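Local coordinates for protein short chain dehydrogenase (Rhodopseudomonas palustris, PDB 3H7A) that probably binds a nicotinamide dinucleotide in a Rossmann fold, as a short-chain dehydrogenase/reductase family member whose substrate is not established, at residues R6-A11 / E30-F35; G20-K25 / P215-A220; S62-N67 / W111-W116; T143-G148 / S157-L162; H179-I184 / W224-Q229. All coordinates share one frame; numbering follows the deposited sequence. Where two conformers were deposited one is given.

Overall arrangement
The contacts lie along one Rossmann fold. Contact 1 pairs strands 9-13 and 33-38 of the parallel sheet; the helix between them, 18-29, meets helix 216-228 in contact 2, whose centre is about 15 Å away. Helix 216-228 then runs on to contact 5, where it lies on strand 178-185, and Tyr227 and Trp224 of contact 5 also touch Arg6, Glu30 and Phe32 of contact 1. Contacts 3 and 4, centres about 16 Å apart, meet through Cys115 and Ala158 and flank the probable cofactor and active-site region. The centres of contacts 1 and 4 are about 30 Å apart. Contacts 3 and 4 adjoin one neighbouring subunit, contacts 2 and 5 another.

Contact 1: residues R6-A11 / E30-F35; sequences RNATVA and EGFTVF
Thr9, Val10 and Ala11 run beside Thr33, Val34 and Phe35 as parallel neighbours, joined by a backbone ladder: Thr33 N to Ala8 O (3.1 Å), Val10 N to Thr33 O (2.9 Å) and Phe35 N to Val10 O (2.9 Å). Ahead of the strand, Arg6 N adds a bond to Gly31 O. The Arg6 side chain supplies the remaining direct polar contact: NE gives its hydrogen to Glu30 O (2.7 Å), near the guanidinium plane, and a water links NH2 to Glu30 OE1, while OE2 of the same carboxylate pairs with Lys26. A second water ties Ala8 O to Thr33 OG1. Stacking centres on the Phe32 ring. The guanidinium of Arg6 lies flat against one face, planes 14° apart, with CD above the ring centre (3.5 Å); Val10 CG2 presses on the opposite face, and Ala8 CB meets the edge. Phe32 CG stands beside its backbone N (chi1 -72°), which places the ring between Arg6 CD and Val10 CG2. Gly31, with positive phi, closes the Schellman motif that ends helix 18-29, leading the chain alongside Arg6. Strand 9-13, helix 18-29 and strand 33-38 form the first beta-alpha-beta unit of the Rossmann fold, which in this family normally helps hold the dinucleotide.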
# COMPACT_ATOMS: atom_id res chain seq x y z
N ARG B 6 26.95 -29.09 -3.27
CA ARG B 6 27.31 -27.77 -3.77
C ARG B 6 28.49 -27.28 -2.96
O ARG B 6 28.58 -27.51 -1.75
CB ARG B 6 26.16 -26.79 -3.62
CG ARG B 6 24.98 -27.06 -4.52
CD ARG B 6 23.78 -26.40 -3.92
NE ARG B 6 22.53 -26.78 -4.58
CZ ARG B 6 21.96 -26.09 -5.55
NH1 ARG B 6 22.52 -24.98 -6.01
NH2 ARG B 6 20.82 -26.51 -6.07
N ASN B 7 29.41 -26.59 -3.62
CA ASN B 7 30.48 -25.92 -2.92
C ASN B 7 29.99 -24.54 -2.46
O ASN B 7 30.47 -23.52 -2.93
CB ASN B 7 31.70 -25.81 -3.83
CG ASN B 7 32.93 -25.27 -3.11
OD1 ASN B 7 33.77 -24.62 -3.73
ND2 ASN B 7 33.02 -25.52 -1.80
N ALA B 8 29.02 -24.54 -1.55
CA ALA B 8 28.34 -23.31 -1.15
C ALA B 8 27.70 -23.47 0.22
O ALA B 8 27.30 -24.59 0.60
CB ALA B 8 27.28 -22.93 -2.16
N THR B 9 27.60 -22.36 0.94
CA THR B 9 26.88 -22.34 2.22
C THR B 9 25.59 -21.52 2.17
O THR B 9 25.47 -20.60 1.36
CB THR B 9 27.75 -21.84 3.39
OG1 THR B 9 28.39 -20.62 3.01
CG2 THR B 9 28.79 -22.87 3.75
N VAL B 10 24.65 -21.89 3.03
CA VAL B 10 23.46 -21.11 3.36
C VAL B 10 23.47 -20.77 4.85
O VAL B 10 23.56 -21.67 5.69
CB VAL B 10 22.15 -21.90 3.03
CG1 VAL B 10 20.91 -21.15 3.53
CG2 VAL B 10 22.03 -22.14 1.56
N ALA B 11 23.38 -19.49 5.19
CA ALA B 11 23.28 -19.11 6.60
C ALA B 11 21.82 -19.01 6.99
O ALA B 11 21.07 -18.25 6.39
CB ALA B 11 23.99 -17.80 6.84
N GLU B 30 18.86 -29.83 -0.66
CA GLU B 30 19.19 -29.37 -2.00
C GLU B 30 20.69 -29.21 -2.19
O GLU B 30 21.13 -28.66 -3.20
CB GLU B 30 18.49 -28.04 -2.30
CG GLU B 30 16.95 -28.11 -2.25
CD GLU B 30 16.33 -28.99 -3.33
OE1 GLU B 30 16.98 -29.24 -4.38
OE2 GLU B 30 15.18 -29.43 -3.14
N GLY B 31 21.48 -29.69 -1.24
CA GLY B 31 22.92 -29.81 -1.44
C GLY B 31 23.79 -28.70 -0.90
O GLY B 31 24.99 -28.67 -1.17
N PHE B 32 23.22 -27.77 -0.13
CA PHE B 32 24.04 -26.72 0.47
C PHE B 32 24.56 -27.17 1.83
O PHE B 32 23.93 -28.01 2.48
CB PHE B 32 23.23 -25.45 0.67
CG PHE B 32 22.88 -24.71 -0.59
CD1 PHE B 32 23.77 -23.78 -1.13
CD2 PHE B 32 21.65 -24.90 -1.20
CE1 PHE B 32 23.44 -23.07 -2.29
CE2 PHE B 32 21.31 -24.20 -2.37
CZ PHE B 32 22.20 -23.27 -2.90
N THR B 33 25.69 -26.62 2.28
CA THR B 33 26.03 -26.76 3.69
C THR B 33 25.30 -25.66 4.45
O THR B 33 25.47 -24.49 4.15
CB THR B 33 27.55 -26.66 3.97
OG1 THR B 33 28.23 -27.74 3.32
CG2 THR B 33 27.82 -26.74 5.48
N VAL B 34 24.50 -26.04 5.42
CA VAL B 34 23.77 -25.04 6.19
C VAL B 34 24.54 -24.68 7.45
O VAL B 34 24.98 -25.55 8.18
CB VAL B 34 22.32 -25.51 6.48
CG1 VAL B 34 21.60 -24.54 7.43
CG2 VAL B 34 21.55 -25.66 5.16
N PHE B 35 24.75 -23.39 7.65
CA PHE B 35 25.19 -22.84 8.91
C PHE B 35 23.94 -22.42 9.65
O PHE B 35 23.25 -21.49 9.23
CB PHE B 35 26.17 -21.68 8.69
CG PHE B 35 27.60 -22.13 8.59
CD1 PHE B 35 28.01 -22.96 7.54
CD2 PHE B 35 28.53 -21.80 9.58
CE1 PHE B 35 29.32 -23.43 7.45
CE2 PHE B 35 29.85 -22.26 9.51
CZ PHE B 35 30.24 -23.07 8.44
O HOH W 1 19.20 -28.56 -5.71
O HOH W 2 29.50 -26.38 1.44

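Contact 2: residues G20-K25 / P215-A220; sequences GAEIAK and PPAAVA
Glu22 lays its aliphatic stem over the start of helix 216-228, CG touching Pro216 CB at 3.6 Å and CB resting against Pro216 O. This is helix-on-helix packing on one side of the Rossmann sheet: helix 18-29, the first helix of the dinucleotide-binding fold, meets helix 216-228, the axes of the two short segments 7.9 Å apart and crossing at -49°. The Glu22 chain bends at its second torsion (chi2 -58°), which takes the carboxylate past the proline to Ala217, whose CB is 3.9 Å from OE1. The other oxygen, OE2, forms a salt bridge with Lys25 NZ (3.1 Å), one turn along the same helix; the lysine approaches on the syn side, well out of the carboxylate plane. Lys25 has a second acidic partner in Glu50 of helix 45-53. Replacing Glu22 by an alanine would probably bare the flank of Pro216 and leave Lys25 with Glu50 as its remaining carboxylate. Pro215, just before the helix, and Ala218, which points away from helix 18-29, pack on Ser232 of a neighbouring subunit. The small side chain of Ala220 lets the backbones close in, with a CA separation from Ile23 of 4.5 Å, and its CB sits 3.4 Å from Glu22 O.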
# COMPACT_ATOMS: atom_id res chain seq x y z
N GLY B 20 12.49 -22.24 10.99
CA GLY B 20 13.95 -22.21 10.80
C GLY B 20 14.58 -23.57 10.56
O GLY B 20 15.45 -23.71 9.70
N ALA B 21 14.12 -24.57 11.31
CA ALA B 21 14.59 -25.95 11.16
C ALA B 21 14.22 -26.53 9.81
O ALA B 21 15.04 -27.22 9.18
CB ALA B 21 14.02 -26.82 12.27
N GLU B 22 13.00 -26.26 9.36
CA GLU B 22 12.54 -26.71 8.04
C GLU B 22 13.28 -26.03 6.90
O GLU B 22 13.54 -26.65 5.88
CB GLU B 22 11.04 -26.51 7.87
CG GLU B 22 10.18 -27.49 8.66
CD GLU B 22 10.46 -28.94 8.32
OE1 GLU B 22 10.64 -29.27 7.12
OE2 GLU B 22 10.47 -29.75 9.27
N ILE B 23 13.61 -24.75 7.09
CA ILE B 23 14.41 -24.04 6.09
C ILE B 23 15.78 -24.71 5.96
O ILE B 23 16.24 -24.96 4.85
CB ILE B 23 14.57 -22.54 6.44
CG1 ILE B 23 13.23 -21.80 6.35
CG2 ILE B 23 15.57 -21.90 5.52
CD1 ILE B 23 13.25 -20.41 6.99
N ALA B 24 16.39 -25.03 7.10
CA ALA B 24 17.70 -25.69 7.14
C ALA B 24 17.62 -27.06 6.47
O ALA B 24 18.44 -27.35 5.60
CB ALA B 24 18.19 -25.80 8.58
N LYS B 25 16.60 -27.85 6.83
CA LYS B 25 16.33 -29.16 6.19
C LYS B 25 16.23 -29.05 4.68
O LYS B 25 16.80 -29.86 3.97
CB LYS B 25 15.05 -29.81 6.74
CG LYS B 25 15.12 -30.37 8.17
CD LYS B 25 13.82 -31.13 8.54
CE LYS B 25 13.53 -31.06 10.03
NZ LYS B 25 12.36 -31.90 10.48
N PRO B 215 1.88 -25.60 7.84
CA PRO B 215 3.16 -26.22 8.23
C PRO B 215 4.41 -25.40 7.94
O PRO B 215 4.47 -24.66 6.95
CB PRO B 215 3.18 -27.54 7.42
CG PRO B 215 2.26 -27.35 6.34
CD PRO B 215 1.16 -26.52 6.95
N PRO B 216 5.41 -25.53 8.82
CA PRO B 216 6.73 -24.95 8.66
C PRO B 216 7.41 -25.40 7.37
O PRO B 216 8.20 -24.64 6.81
CB PRO B 216 7.48 -25.49 9.88
CG PRO B 216 6.42 -25.74 10.87
CD PRO B 216 5.29 -26.26 10.10
N ALA B 217 7.10 -26.60 6.88
CA ALA B 217 7.62 -27.08 5.61
C ALA B 217 7.16 -26.23 4.41
O ALA B 217 7.84 -26.19 3.38
CB ALA B 217 7.26 -28.55 5.39
N ALA B 218 6.01 -25.57 4.55
CA ALA B 218 5.48 -24.71 3.49
C ALA B 218 6.32 -23.44 3.29
O ALA B 218 6.60 -23.06 2.15
CB ALA B 218 4.04 -24.36 3.77
N VAL B 219 6.73 -22.82 4.40
CA VAL B 219 7.59 -21.63 4.38
C VAL B 219 8.94 -21.94 3.72
O VAL B 219 9.46 -21.14 2.91
CB VAL B 219 7.82 -21.07 5.81
CG1 VAL B 219 8.62 -19.78 5.78
CG2 VAL B 219 6.48 -20.86 6.52
N ALA B 220 9.50 -23.11 4.03
CA ALA B 220 10.76 -23.55 3.45
C ALA B 220 10.61 -23.71 1.94
O ALA B 220 11.51 -23.32 1.19
CB ALA B 220 11.22 -24.84 4.08

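Contact 3: residues S62-N67 / W111-W116; sequences SLDARN and WEMACW
Arg66 and Trp116 meet where the indole NE1 gives a weak, bent bond to Arg66 O (3.1 Å, 132° at the hydrogen), the oxygen lying in the ring plane at its edge; Glu68 OE1 is a further weak partner of NE1. The contact joins the loop after strand 57-62 of the Rossmann fold to helix 104-132. The stem of Arg66 crosses Glu112: CD approaches OE1 at 3.7 Å, while the guanidinium and carboxylate planes stand almost perpendicular and NE remains 4.7 Å from OE1, so this is packing and not an ion pair. In the modelled conformer of Met113, one of two, the methyl CE touches Ala65 CB and Arg66 CG, both at 3.8 Å.

The next shell fixes these groups. Arg66 turns back at its third torsion (chi3 -66°) toward Asp64, where NE forms a salt bridge to the syn lone pair of OD1 (3.2 Å). A type I turn from Asp64 to Asn67 brings the two side chains together; in related enzymes an aspartate after this strand often contacts the cofactor adenine, and Asp64 may do likewise. Glu112 is paired with Arg108, and Trp111 stacks on Trp111 of a neighbouring subunit. Helix 104-132 widens into a pi-type turn at 112-116, so that Trp111 O accepts both Trp116 N (2.9 Å) and Cys115 N (3.0 Å).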
# COMPACT_ATOMS: atom_id res chain seq x y z
N SER B 62 26.02 -21.60 18.27
CA SER B 62 25.27 -20.74 19.18
C SER B 62 25.46 -19.34 18.66
O SER B 62 26.57 -18.95 18.33
CB SER B 62 25.84 -20.82 20.60
OG SER B 62 25.39 -21.97 21.27
N LEU B 63 24.36 -18.59 18.57
CA LEU B 63 24.42 -17.25 17.99
C LEU B 63 23.35 -16.38 18.60
O LEU B 63 22.16 -16.70 18.55
CB LEU B 63 24.25 -17.30 16.46
CG LEU B 63 23.98 -15.99 15.72
CD1 LEU B 63 25.22 -15.11 15.69
CD2 LEU B 63 23.41 -16.21 14.30
N ASP B 64 23.78 -15.27 19.18
CA ASP B 64 22.88 -14.23 19.61
C ASP B 64 22.91 -13.11 18.58
O ASP B 64 23.84 -12.30 18.54
CB ASP B 64 23.26 -13.73 21.00
CG ASP B 64 22.31 -12.66 21.52
OD1 ASP B 64 21.13 -12.62 21.08
OD2 ASP B 64 22.74 -11.88 22.37
N ALA B 65 21.86 -13.06 17.76
CA ALA B 65 21.81 -12.19 16.59
C ALA B 65 21.78 -10.70 16.92
O ALA B 65 22.12 -9.89 16.06
CB ALA B 65 20.65 -12.58 15.69
N ARG B 66 21.43 -10.34 18.16
CA ARG B 66 21.56 -8.96 18.63
C ARG B 66 23.02 -8.51 18.65
O ARG B 66 23.30 -7.32 18.54
CB ARG B 66 20.99 -8.80 20.03
CG ARG B 66 19.52 -9.07 20.15
CD ARG B 66 19.09 -9.01 21.59
NE ARG B 66 19.69 -10.08 22.37
CZ ARG B 66 19.19 -10.54 23.51
NH1 ARG B 66 18.07 -10.04 24.01
NH2 ARG B 66 19.82 -11.53 24.14
N ASN B 67 23.93 -9.46 18.81
CA ASN B 67 25.36 -9.18 18.93
C ASN B 67 26.00 -9.13 17.53
O ASN B 67 26.20 -10.16 16.88
CB ASN B 67 26.00 -10.23 19.84
CG ASN B 67 27.40 -9.85 20.32
OD1 ASN B 67 28.22 -9.29 19.58
ND2 ASN B 67 27.70 -10.20 21.57
N TRP B 111 13.64 -4.28 18.84
CA TRP B 111 14.42 -3.71 17.75
C TRP B 111 15.78 -4.39 17.53
O TRP B 111 16.16 -4.68 16.38
CB TRP B 111 14.62 -2.22 17.97
CG TRP B 111 15.50 -1.60 16.93
CD1 TRP B 111 15.13 -1.22 15.67
CD2 TRP B 111 16.89 -1.28 17.06
NE1 TRP B 111 16.22 -0.70 15.00
CE2 TRP B 111 17.30 -0.72 15.83
CE3 TRP B 111 17.83 -1.42 18.09
CZ2 TRP B 111 18.61 -0.27 15.60
CZ3 TRP B 111 19.14 -0.98 17.88
CH2 TRP B 111 19.51 -0.41 16.63
N GLU B 112 16.52 -4.65 18.62
CA GLU B 112 17.84 -5.29 18.52
C GLU B 112 17.75 -6.66 17.86
O GLU B 112 18.58 -7.01 17.03
CB GLU B 112 18.50 -5.43 19.89
CG GLU B 112 18.89 -4.11 20.56
CD GLU B 112 19.51 -4.31 21.95
OE1 GLU B 112 19.40 -5.41 22.54
OE2 GLU B 112 20.12 -3.34 22.44
N MET B 113 16.72 -7.41 18.24
CA MET B 113 16.53 -8.79 17.79
C MET B 113 15.95 -8.86 16.37
O MET B 113 16.47 -9.60 15.53
CB MET B 113 15.63 -9.53 18.81
CG MET B 113 15.49 -11.04 18.65
SD MET B 113 16.66 -12.12 19.54
CE MET B 113 18.07 -12.10 18.45
N ALA B 114 14.89 -8.10 16.11
CA ALA B 114 14.10 -8.22 14.87
C ALA B 114 14.45 -7.26 13.73
O ALA B 114 13.98 -7.44 12.61
CB ALA B 114 12.61 -8.10 15.19
N CYS B 115 15.24 -6.24 14.02
CA CYS B 115 15.53 -5.22 13.03
C CYS B 115 17.03 -4.96 12.86
O CYS B 115 17.57 -5.08 11.76
CB CYS B 115 14.81 -3.92 13.39
SG CYS B 115 15.16 -2.66 12.13
N TRP B 116 17.69 -4.61 13.97
CA TRP B 116 19.13 -4.38 14.05
C TRP B 116 19.86 -5.63 13.59
O TRP B 116 20.72 -5.56 12.73
CB TRP B 116 19.51 -4.03 15.49
CG TRP B 116 20.98 -4.16 15.82
CD1 TRP B 116 21.57 -5.12 16.60
CD2 TRP B 116 22.04 -3.30 15.38
NE1 TRP B 116 22.93 -4.91 16.66
CE2 TRP B 116 23.25 -3.81 15.92
CE3 TRP B 116 22.09 -2.16 14.57
CZ2 TRP B 116 24.48 -3.20 15.68
CZ3 TRP B 116 23.32 -1.56 14.34
CH2 TRP B 116 24.50 -2.09 14.89

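Contact 4: residues T143-G148 / S157-L162; sequences TASLRG and SAKFGL
In the active-site region of the short-chain dehydrogenase fold, Ser145 and Lys159 face each other where the loop after strand 135-142 packs on helix 153-173. Ser145 OG touches Lys159 CB at 3.5 Å and reaches Lys159 O through a water, 2.7 Å from OG. The serine hydroxyl also bonds to Ala142 N. Lys159 starts toward the loop, then bends at its second and third torsions (both near -60°), which carries its amino group away to Thr140 O. Phe160, next along the helix, puts its ring among three successive carbonyls: Ala144 O lies in plane at the edge, 3.1 Å from CD1; Ser145 O stands 3.3 Å above one face; Leu146 O approaches CZ at 3.3 Å. The in-plane approach probably lets the ring's polarised C-H edge meet the oxygen's partial charge. A serine in place of Phe160 would probably open a gap beneath the 144-146 turn and leave that turn freer to shift. Across a subunit boundary, Gly148 N bonds to Gln167 of a neighbouring chain. Phe155, four residues before Lys159, replaces the usual tyrosine of the family's YxxxK motif, yet the loop and helix are placed as those that carry the active site in short-chain dehydrogenases.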
# COMPACT_ATOMS: atom_id res chain seq x y z
N THR B 143 2.70 -9.99 9.27
CA THR B 143 1.70 -8.96 8.98
C THR B 143 2.05 -7.66 9.70
O THR B 143 1.73 -6.57 9.20
CB THR B 143 0.27 -9.36 9.37
OG1 THR B 143 0.25 -9.70 10.75
CG2 THR B 143 -0.19 -10.54 8.56
N ALA B 144 2.72 -7.78 10.85
CA ALA B 144 3.19 -6.61 11.59
C ALA B 144 4.29 -5.87 10.80
O ALA B 144 4.62 -4.75 11.16
CB ALA B 144 3.67 -6.99 12.98
N SER B 145 4.80 -6.47 9.72
CA SER B 145 5.65 -5.73 8.76
C SER B 145 4.91 -4.70 7.93
O SER B 145 5.53 -3.77 7.39
CB SER B 145 6.38 -6.68 7.80
OG SER B 145 7.06 -7.66 8.54
N LEU B 146 3.59 -4.86 7.84
CA LEU B 146 2.76 -4.09 6.91
C LEU B 146 1.80 -3.12 7.59
O LEU B 146 1.56 -2.03 7.08
CB LEU B 146 1.99 -5.03 5.98
CG LEU B 146 2.79 -6.02 5.14
CD1 LEU B 146 1.84 -6.96 4.42
CD2 LEU B 146 3.66 -5.28 4.16
N ARG B 147 1.25 -3.52 8.74
CA ARG B 147 0.36 -2.66 9.53
C ARG B 147 0.56 -2.85 11.03
O ARG B 147 0.82 -3.95 11.50
CB ARG B 147 -1.11 -2.86 9.14
CG ARG B 147 -1.61 -4.26 9.24
CD ARG B 147 -2.86 -4.45 8.39
NE ARG B 147 -2.94 -5.83 7.92
CZ ARG B 147 -2.53 -6.26 6.73
NH1 ARG B 147 -2.02 -5.41 5.83
NH2 ARG B 147 -2.64 -7.54 6.42
N GLY B 148 0.44 -1.77 11.79
CA GLY B 148 0.61 -1.84 13.23
C GLY B 148 -0.72 -1.81 13.98
O GLY B 148 -1.37 -0.78 14.05
N SER B 157 7.12 -1.88 14.94
CA SER B 157 8.19 -0.89 14.66
C SER B 157 9.43 -1.58 14.12
O SER B 157 10.01 -1.15 13.12
CB SER B 157 8.56 -0.10 15.89
OG SER B 157 9.50 0.90 15.53
N ALA B 158 9.81 -2.67 14.77
CA ALA B 158 10.95 -3.46 14.35
C ALA B 158 10.70 -4.19 13.02
O ALA B 158 11.60 -4.28 12.20
CB ALA B 158 11.34 -4.45 15.43
N LYS B 159 9.49 -4.73 12.81
CA LYS B 159 9.17 -5.41 11.53
C LYS B 159 9.11 -4.45 10.31
O LYS B 159 9.64 -4.78 9.24
CB LYS B 159 7.92 -6.29 11.62
CG LYS B 159 7.97 -7.38 12.68
CD LYS B 159 9.13 -8.39 12.50
CE LYS B 159 9.04 -9.14 11.22
NZ LYS B 159 10.03 -10.26 11.22
N PHE B 160 8.49 -3.29 10.50
CA PHE B 160 8.48 -2.22 9.50
C PHE B 160 9.92 -1.83 9.21
O PHE B 160 10.32 -1.70 8.05
CB PHE B 160 7.77 -0.99 10.04
CG PHE B 160 6.29 -0.93 9.74
CD1 PHE B 160 5.42 -1.94 10.16
CD2 PHE B 160 5.75 0.21 9.15
CE1 PHE B 160 4.06 -1.82 9.94
CE2 PHE B 160 4.41 0.32 8.92
CZ PHE B 160 3.55 -0.69 9.34
N GLY B 161 10.70 -1.66 10.28
CA GLY B 161 12.12 -1.30 10.17
C GLY B 161 12.90 -2.31 9.35
O GLY B 161 13.69 -1.93 8.49
N LEU B 162 12.66 -3.60 9.60
CA LEU B 162 13.29 -4.66 8.79
C LEU B 162 12.88 -4.60 7.29
O LEU B 162 13.71 -4.79 6.38
CB LEU B 162 12.97 -6.06 9.38
CG LEU B 162 13.74 -7.21 8.71
CD1 LEU B 162 15.21 -7.10 9.03
CD2 LEU B 162 13.19 -8.58 9.13
O HOH W 3 9.70 -7.37 8.30

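Contact 5: residues H179-I184 / W224-Q229; sequences HVAHLI and WQLYQQ
Leu226 supplies the apolar part, its CD1 resting on Ala181 CB at 4.0 Å and nearing Leu183 CB at 4.4 Å. Ala181, Leu183 and His179 alternate along strand 178-185 and turn one face of it to helix 216-228, which runs nearly antiparallel to the strand (154°), the axes of the two short segments 10.1 Å apart. This is a helix laid on the parallel sheet of the Rossmann fold. The small alanine lets the leucine come down onto the strand, and Phe138 of the next strand flanks it.

Polar groups gather at the helix end. His179 swings its ring toward the helix with CG opposite the backbone N (chi1 -175°), bringing CE1 to 3.3 Å from Leu226 O. Gln229, just past the last turn, stretches its chain beyond CG so that OE1 meets CE1 edge-on at 3.2 Å; amide and imidazole planes are only 2° apart. Gln229 OE1 is also bonded to Thr235 N.

Charge comes from Lys136, whose NZ lies within hydrogen-bonding distance of the carbonyls of Leu226, Tyr227 and Gln229 and of His179 ND1, so its three hydrogens must be shared among the four; His179 NE2 reaches Thr235 O. With a carbonyl at NE2 and an ammonium at ND1, the imidazole is probably neutral with its proton on NE2, and the lysine charge is likely to offset the helix dipole at the C-terminal end of helix 216-228.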
# COMPACT_ATOMS: atom_id res chain seq x y z
N HIS B 179 19.69 -11.15 -5.16
CA HIS B 179 18.26 -11.23 -4.98
C HIS B 179 17.92 -11.04 -3.51
O HIS B 179 17.93 -11.99 -2.72
CB HIS B 179 17.75 -12.60 -5.46
CG HIS B 179 16.26 -12.76 -5.43
ND1 HIS B 179 15.64 -13.90 -5.88
CD2 HIS B 179 15.27 -11.92 -5.03
CE1 HIS B 179 14.33 -13.77 -5.74
NE2 HIS B 179 14.08 -12.58 -5.22
N VAL B 180 17.60 -9.80 -3.15
CA VAL B 180 17.10 -9.51 -1.81
C VAL B 180 15.60 -9.76 -1.84
O VAL B 180 14.93 -9.32 -2.78
CB VAL B 180 17.40 -8.05 -1.37
CG1 VAL B 180 17.00 -7.81 0.07
CG2 VAL B 180 18.86 -7.73 -1.56
N ALA B 181 15.07 -10.48 -0.86
CA ALA B 181 13.63 -10.71 -0.80
C ALA B 181 13.09 -10.64 0.63
O ALA B 181 13.84 -10.73 1.62
CB ALA B 181 13.23 -12.04 -1.48
N HIS B 182 11.77 -10.48 0.72
CA HIS B 182 11.08 -10.33 1.99
C HIS B 182 9.84 -11.22 1.97
O HIS B 182 8.90 -10.96 1.23
CB HIS B 182 10.70 -8.86 2.16
CG HIS B 182 10.18 -8.51 3.52
ND1 HIS B 182 9.01 -7.79 3.71
CD2 HIS B 182 10.68 -8.74 4.76
CE1 HIS B 182 8.81 -7.62 5.01
NE2 HIS B 182 9.81 -8.18 5.66
N LEU B 183 9.85 -12.29 2.76
CA LEU B 183 8.73 -13.22 2.76
C LEU B 183 7.87 -13.00 3.98
O LEU B 183 8.33 -13.22 5.11
CB LEU B 183 9.23 -14.67 2.74
CG LEU B 183 8.13 -15.74 2.73
CD1 LEU B 183 7.35 -15.73 1.41
CD2 LEU B 183 8.75 -17.10 2.98
N ILE B 184 6.62 -12.62 3.75
CA ILE B 184 5.67 -12.26 4.80
C ILE B 184 4.77 -13.44 5.12
O ILE B 184 4.13 -14.00 4.22
CB ILE B 184 4.85 -11.02 4.40
CG1 ILE B 184 5.76 -9.80 4.25
CG2 ILE B 184 3.79 -10.70 5.46
CD1 ILE B 184 5.13 -8.70 3.51
N TRP B 224 12.45 -21.71 -1.00
CA TRP B 224 13.04 -22.44 -2.12
C TRP B 224 12.52 -21.91 -3.47
O TRP B 224 13.29 -21.73 -4.41
CB TRP B 224 12.85 -23.96 -2.01
CG TRP B 224 13.61 -24.70 -3.12
CD1 TRP B 224 13.07 -25.38 -4.16
CD2 TRP B 224 15.04 -24.75 -3.30
NE1 TRP B 224 14.07 -25.88 -4.98
CE2 TRP B 224 15.28 -25.50 -4.47
CE3 TRP B 224 16.13 -24.25 -2.57
CZ2 TRP B 224 16.58 -25.75 -4.94
CZ3 TRP B 224 17.41 -24.51 -3.03
CH2 TRP B 224 17.63 -25.24 -4.22
N GLN B 225 11.22 -21.62 -3.53
CA GLN B 225 10.65 -20.97 -4.70
C GLN B 225 11.35 -19.64 -5.03
O GLN B 225 11.72 -19.39 -6.18
CB GLN B 225 9.15 -20.75 -4.51
CG GLN B 225 8.44 -20.29 -5.78
CD GLN B 225 7.22 -19.43 -5.51
OE1 GLN B 225 6.92 -18.50 -6.26
NE2 GLN B 225 6.49 -19.74 -4.43
N LEU B 226 11.56 -18.80 -4.02
CA LEU B 226 12.29 -17.54 -4.23
C LEU B 226 13.72 -17.80 -4.68
O LEU B 226 14.23 -17.11 -5.57
CB LEU B 226 12.26 -16.67 -2.96
CG LEU B 226 10.97 -15.91 -2.64
CD1 LEU B 226 11.00 -15.34 -1.24
CD2 LEU B 226 10.72 -14.81 -3.68
N TYR B 227 14.36 -18.80 -4.07
CA TYR B 227 15.71 -19.18 -4.47
C TYR B 227 15.75 -19.51 -5.96
O TYR B 227 16.64 -19.07 -6.66
CB TYR B 227 16.28 -20.35 -3.64
CG TYR B 227 17.64 -20.77 -4.17
CD1 TYR B 227 18.77 -20.03 -3.86
CD2 TYR B 227 17.78 -21.84 -5.04
CE1 TYR B 227 20.01 -20.37 -4.38
CE2 TYR B 227 19.01 -22.19 -5.55
CZ TYR B 227 20.11 -21.45 -5.22
OH TYR B 227 21.33 -21.78 -5.73
N GLN B 228 14.76 -20.28 -6.42
CA GLN B 228 14.73 -20.78 -7.80
C GLN B 228 14.47 -19.75 -8.91
O GLN B 228 14.74 -20.04 -10.08
CB GLN B 228 13.74 -21.93 -7.91
CG GLN B 228 14.13 -23.18 -7.15
CD GLN B 228 15.08 -24.08 -7.92
OE1 GLN B 228 14.68 -25.14 -8.41
NE2 GLN B 228 16.35 -23.67 -8.03
N GLN B 229 13.95 -18.58 -8.56
CA GLN B 229 13.61 -17.55 -9.55
C GLN B 229 14.83 -17.03 -10.32
O GLN B 229 15.82 -16.65 -9.70
CB GLN B 229 12.95 -16.35 -8.87
CG GLN B 229 11.59 -16.63 -8.29
CD GLN B 229 10.95 -15.39 -7.73
OE1 GLN B 229 11.64 -14.45 -7.34
NE2 GLN B 229 9.63 -15.37 -7.69